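Local coordinates for methyltransferase (Streptococcus pyogenes, PDB 2ESR), which probably transfers methyl groups from S-adenosylmethionine, as a Rossmann-type methyltransferase related to the RsmD enzymes that modify a guanine of 16S ribosomal RNA, at residues A[111-123]-A[136-149]. Numbering follows the deposited sequence.
Sequences AKETIVATIEALA and CETDKTVLLPKEIA
The carboxylate of Glu120 turns one face to Ala149: the backbone N lies above the plane and makes a weak, bent hydrogen bond to OE1 (3.2 Å, N-H...O angle 121°), while the Ala149 CB rests over the same face. A bend at chi2 folds the glutamate back to this spot. The small Ala149 also lets Ala123 approach, CB to CB. The puckered ring of Pro145 meets Val116 through its CG–CD side, the short valine branch CG2 lying 3.9 Å from CG. Ile148, a beta-branched residue at home in a strand, is buried among Ile115, Val116, Ile119 and Glu120; its side chain crosses that of Ile119 at about a right angle, and their CG2 methyls press together at 3.5 Å, tighter than usual.

Helix 111-124 is the crossover of a right-handed beta-alpha-beta unit joining the parallel strands 101-106 and 132-139, as in Rossmann-type methyltransferases; it runs nearly antiparallel to strand 136-139 (163°), with the axes 10.0 Å apart. The long CG1–CD1 arm of Ile115 spans this distance: with CG1 anti to the carbonyl carbon (chi1 -74°), its CD1 meets small apolar surfaces, Thr138 CG2 at 3.6 Å and Cys136 CB at 3.8 Å. Leu144, whose forked end also reaches Tyr167 of strand 162-169, closes over that methyl, its CD2 lying 3.8 Å from Lys112 CA. At this exposed edge the extended aliphatic part of Lys112 passes across Leu143 O, CD coming to 3.3 Å. Thr138 turns its methyl to the helix while its OG1, with Val142 N, hydrogen-bonds to Asp139 O from opposite faces of the carbonyl plane, fastening the type I turn from Asp139 to Val142.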
loop_
_atom_site.group_PDB
_atom_site.type_symbol
_atom_site.label_atom_id
_atom_site.label_comp_id
_atom_site.label_asym_id
_atom_site.label_seq_id
_atom_site.Cartn_x
_atom_site.Cartn_y
_atom_site.Cartn_z
ATOM N N ALA A 111 -21.043 -12.579 -6.204
ATOM C CA ALA A 111 -19.863 -13.248 -6.740
ATOM C C ALA A 111 -19.670 -13.255 -8.253
ATOM O O ALA A 111 -18.774 -12.584 -8.760
ATOM C CB ALA A 111 -19.794 -14.677 -6.201
ATOM N N LYS A 112 -20.488 -14.016 -8.974
ATOM C CA LYS A 112 -20.347 -14.090 -10.428
ATOM C C LYS A 112 -20.301 -12.712 -11.095
ATOM O O LYS A 112 -19.396 -12.429 -11.882
ATOM C CB LYS A 112 -21.490 -14.908 -11.030
ATOM C CG LYS A 112 -21.383 -15.095 -12.537
ATOM C CD LYS A 112 -22.527 -15.956 -13.066
ATOM C CE LYS A 112 -22.430 -16.145 -14.570
ATOM N NZ LYS A 112 -22.592 -14.855 -15.294
ATOM N N GLU A 113 -21.276 -11.862 -10.781
ATOM C CA GLU A 113 -21.341 -10.526 -11.370
ATOM C C GLU A 113 -20.112 -9.684 -11.057
ATOM O O GLU A 113 -19.512 -9.072 -11.940
ATOM C CB GLU A 113 -22.554 -9.754 -10.845
ATOM C CG GLU A 113 -23.906 -10.352 -11.143
ATOM C CD GLU A 113 -24.271 -10.290 -12.608
ATOM O OE1 GLU A 113 -23.681 -9.469 -13.348
ATOM O OE2 GLU A 113 -25.165 -11.057 -13.015
ATOM N N THR A 114 -19.750 -9.638 -9.781
ATOM C CA THR A 114 -18.626 -8.819 -9.354
ATOM C C THR A 114 -17.270 -9.356 -9.796
ATOM O O THR A 114 -16.356 -8.582 -10.094
ATOM C CB THR A 114 -18.637 -8.657 -7.836
ATOM O OG1 THR A 114 -19.917 -8.158 -7.432
ATOM C CG2 THR A 114 -17.561 -7.675 -7.404
ATOM N N ILE A 115 -17.124 -10.672 -9.826
ATOM C CA ILE A 115 -15.850 -11.238 -10.259
ATOM C C ILE A 115 -15.577 -10.830 -11.704
ATOM O O ILE A 115 -14.485 -10.372 -12.031
ATOM C CB ILE A 115 -15.851 -12.764 -10.116
ATOM C CG1 ILE A 115 -15.725 -13.117 -8.629
ATOM C CG2 ILE A 115 -14.721 -13.385 -10.933
ATOM C CD1 ILE A 115 -15.793 -14.601 -8.343
ATOM N N VAL A 116 -16.577 -10.963 -12.566
ATOM C CA VAL A 116 -16.393 -10.590 -13.966
ATOM C C VAL A 116 -16.090 -9.091 -14.109
ATOM O O VAL A 116 -15.129 -8.697 -14.776
ATOM C CB VAL A 116 -17.646 -10.954 -14.797
ATOM C CG1 VAL A 116 -17.503 -10.435 -16.223
ATOM C CG2 VAL A 116 -17.826 -12.466 -14.814
ATOM N N ALA A 117 -16.895 -8.253 -13.469
ATOM C CA ALA A 117 -16.688 -6.815 -13.563
ATOM C C ALA A 117 -15.322 -6.411 -13.014
ATOM O O ALA A 117 -14.647 -5.559 -13.586
ATOM C CB ALA A 117 -17.789 -6.080 -12.805
ATOM N N THR A 118 -14.915 -7.025 -11.907
ATOM C CA THR A 118 -13.638 -6.671 -11.296
ATOM C C THR A 118 -12.442 -7.082 -12.146
ATOM O O THR A 118 -11.501 -6.310 -12.300
ATOM C CB THR A 118 -13.521 -7.269 -9.879
ATOM O OG1 THR A 118 -14.597 -6.764 -9.074
ATOM C CG2 THR A 118 -12.195 -6.876 -9.230
ATOM N N ILE A 119 -12.470 -8.293 -12.698
ATOM C CA ILE A 119 -11.358 -8.746 -13.532
ATOM C C ILE A 119 -11.286 -7.892 -14.798
ATOM O O ILE A 119 -10.199 -7.544 -15.267
ATOM C CB ILE A 119 -11.500 -10.244 -13.872
ATOM C CG1 ILE A 119 -11.353 -11.057 -12.578
ATOM C CG2 ILE A 119 -10.445 -10.661 -14.890
ATOM C CD1 ILE A 119 -11.520 -12.547 -12.743
ATOM N N GLU A 120 -12.444 -7.540 -15.350
ATOM C CA GLU A 120 -12.459 -6.685 -16.532
ATOM C C GLU A 120 -11.835 -5.333 -16.188
ATOM O O GLU A 120 -11.054 -4.787 -16.969
ATOM C CB GLU A 120 -13.890 -6.473 -17.025
ATOM C CG GLU A 120 -14.508 -7.687 -17.687
ATOM C CD GLU A 120 -14.006 -7.906 -19.106
ATOM O OE1 GLU A 120 -14.413 -8.909 -19.733
ATOM O OE2 GLU A 120 -13.211 -7.075 -19.597
ATOM N N ALA A 121 -12.168 -4.803 -15.011
ATOM C CA ALA A 121 -11.633 -3.514 -14.593
ATOM C C ALA A 121 -10.132 -3.582 -14.355
ATOM O O ALA A 121 -9.394 -2.680 -14.763
ATOM C CB ALA A 121 -12.341 -3.025 -13.335
ATOM N N LEU A 122 -9.680 -4.643 -13.692
ATOM C CA LEU A 122 -8.252 -4.811 -13.418
ATOM C C LEU A 122 -7.463 -4.916 -14.717
ATOM O O LEU A 122 -6.370 -4.348 -14.840
ATOM C CB LEU A 122 -8.015 -6.067 -12.582
ATOM C CG LEU A 122 -8.446 -6.028 -11.115
ATOM C CD1 LEU A 122 -8.411 -7.428 -10.538
ATOM C CD2 LEU A 122 -7.521 -5.074 -10.330
ATOM N N ALA A 123 -8.019 -5.641 -15.684
ATOM C CA ALA A 123 -7.364 -5.823 -16.975
ATOM C C ALA A 123 -7.298 -4.514 -17.753
ATOM O O ALA A 123 -6.281 -4.202 -18.374
ATOM C CB ALA A 123 -8.108 -6.880 -17.792
ATOM N N CYS A 136 -10.270 -16.872 -7.248
ATOM C CA CYS A 136 -11.630 -16.586 -6.837
ATOM C C CYS A 136 -12.191 -17.684 -5.956
ATOM O O CYS A 136 -12.177 -18.848 -6.335
ATOM C CB CYS A 136 -12.524 -16.449 -8.066
ATOM S SG CYS A 136 -11.909 -15.291 -9.306
ATOM N N GLU A 137 -12.677 -17.313 -4.777
ATOM C CA GLU A 137 -13.284 -18.296 -3.882
ATOM C C GLU A 137 -14.761 -17.935 -3.840
ATOM O O GLU A 137 -15.120 -16.788 -3.556
ATOM C CB GLU A 137 -12.667 -18.224 -2.481
ATOM C CG GLU A 137 -13.280 -19.223 -1.504
ATOM C CD GLU A 137 -12.509 -19.321 -0.200
ATOM O OE1 GLU A 137 -12.062 -18.269 0.307
ATOM O OE2 GLU A 137 -12.361 -20.449 0.319
ATOM N N THR A 138 -15.615 -18.905 -4.141
ATOM C CA THR A 138 -17.060 -18.673 -4.176
ATOM C C THR A 138 -17.809 -19.896 -3.668
ATOM O O THR A 138 -17.200 -20.896 -3.300
ATOM C CB THR A 138 -17.537 -18.448 -5.615
ATOM O OG1 THR A 138 -17.404 -19.678 -6.346
ATOM C CG2 THR A 138 -16.693 -17.381 -6.301
ATOM N N ASP A 139 -19.136 -19.815 -3.645
ATOM C CA ASP A 139 -19.927 -20.965 -3.229
ATOM C C ASP A 139 -19.719 -21.994 -4.335
ATOM O O ASP A 139 -19.390 -21.632 -5.466
ATOM C CB ASP A 139 -21.413 -20.611 -3.114
ATOM C CG ASP A 139 -21.708 -19.688 -1.943
ATOM O OD1 ASP A 139 -20.879 -19.606 -1.010
ATOM O OD2 ASP A 139 -22.786 -19.058 -1.950
ATOM N N LYS A 140 -19.897 -23.268 -4.011
ATOM C CA LYS A 140 -19.697 -24.339 -4.981
ATOM C C LYS A 140 -20.610 -24.240 -6.199
ATOM O O LYS A 140 -20.222 -24.614 -7.305
ATOM C CB LYS A 140 -19.911 -25.700 -4.312
ATOM C CG LYS A 140 -21.315 -25.888 -3.762
ATOM C CD LYS A 140 -21.575 -27.321 -3.307
ATOM C CE LYS A 140 -20.663 -27.730 -2.169
ATOM N NZ LYS A 140 -21.020 -29.087 -1.661
ATOM N N THR A 141 -21.815 -23.726 -5.994
ATOM C CA THR A 141 -22.788 -23.611 -7.070
ATOM C C THR A 141 -22.552 -22.472 -8.058
ATOM O O THR A 141 -23.079 -22.497 -9.168
ATOM C CB THR A 141 -24.207 -23.478 -6.500
ATOM O OG1 THR A 141 -24.263 -22.344 -5.628
ATOM C CG2 THR A 141 -24.582 -24.726 -5.722
ATOM N N VAL A 142 -21.765 -21.475 -7.663
ATOM C CA VAL A 142 -21.480 -20.346 -8.542
ATOM C C VAL A 142 -20.732 -20.803 -9.791
ATOM O O VAL A 142 -19.685 -21.440 -9.705
ATOM C CB VAL A 142 -20.627 -19.268 -7.829
ATOM C CG1 VAL A 142 -20.214 -18.189 -8.821
ATOM C CG2 VAL A 142 -21.421 -18.646 -6.696
ATOM N N LEU A 143 -21.283 -20.487 -10.956
ATOM C CA LEU A 143 -20.651 -20.860 -12.211
ATOM C C LEU A 143 -19.980 -19.630 -12.813
ATOM O O LEU A 143 -20.623 -18.612 -13.041
ATOM C CB LEU A 143 -21.693 -21.426 -13.178
ATOM C CG LEU A 143 -22.372 -22.708 -12.688
ATOM C CD1 LEU A 143 -23.441 -23.136 -13.681
ATOM C CD2 LEU A 143 -21.324 -23.802 -12.508
ATOM N N LEU A 144 -18.679 -19.726 -13.048
ATOM C CA LEU A 144 -17.936 -18.616 -13.614
ATOM C C LEU A 144 -17.587 -18.913 -15.071
ATOM O O LEU A 144 -17.408 -20.065 -15.453
ATOM C CB LEU A 144 -16.664 -18.366 -12.804
ATOM C CG LEU A 144 -16.875 -17.999 -11.327
ATOM C CD1 LEU A 144 -15.517 -17.879 -10.649
ATOM C CD2 LEU A 144 -17.644 -16.687 -11.210
ATOM N N PRO A 145 -17.470 -17.867 -15.897
ATOM C CA PRO A 145 -17.145 -18.047 -17.313
ATOM C C PRO A 145 -15.712 -18.514 -17.552
ATOM O O PRO A 145 -14.799 -18.172 -16.797
ATOM C CB PRO A 145 -17.420 -16.668 -17.898
ATOM C CG PRO A 145 -16.990 -15.768 -16.790
ATOM C CD PRO A 145 -17.566 -16.435 -15.555
ATOM N N LYS A 146 -15.519 -19.295 -18.608
ATOM C CA LYS A 146 -14.188 -19.796 -18.925
ATOM C C LYS A 146 -13.213 -18.682 -19.254
ATOM O O LYS A 146 -12.013 -18.807 -19.013
ATOM C CB LYS A 146 -14.248 -20.790 -20.085
ATOM C CG LYS A 146 -14.750 -22.163 -19.670
ATOM C CD LYS A 146 -14.476 -23.198 -20.751
ATOM C CE LYS A 146 -14.856 -24.597 -20.286
ATOM N NZ LYS A 146 -14.599 -25.619 -21.345
ATOM N N GLU A 147 -13.726 -17.592 -19.810
ATOM C CA GLU A 147 -12.878 -16.461 -20.156
ATOM C C GLU A 147 -13.448 -15.131 -19.689
ATOM O O GLU A 147 -14.655 -14.898 -19.740
ATOM C CB GLU A 147 -12.652 -16.401 -21.673
ATOM C CG GLU A 147 -11.757 -17.498 -22.221
ATOM C CD GLU A 147 -11.619 -17.440 -23.734
ATOM O OE1 GLU A 147 -10.849 -18.253 -24.289
ATOM O OE2 GLU A 147 -12.274 -16.584 -24.368
ATOM N N ILE A 148 -12.558 -14.267 -19.225
ATOM C CA ILE A 148 -12.917 -12.929 -18.772
ATOM C C ILE A 148 -11.790 -12.041 -19.270
ATOM O O ILE A 148 -10.640 -12.225 -18.878
ATOM C CB ILE A 148 -12.968 -12.828 -17.237
ATOM C CG1 ILE A 148 -14.027 -13.778 -16.679
ATOM C CG2 ILE A 148 -13.265 -11.390 -16.828
ATOM C CD1 ILE A 148 -14.033 -13.859 -15.151
ATOM N N ALA A 149 -12.117 -11.085 -20.132
ATOM C CA ALA A 149 -11.099 -10.200 -20.684
ATOM C C ALA A 149 -10.024 -11.078 -21.329
ATOM O O ALA A 149 -10.336 -11.974 -22.106
ATOM C CB ALA A 149 -10.495 -9.333 -19.577
#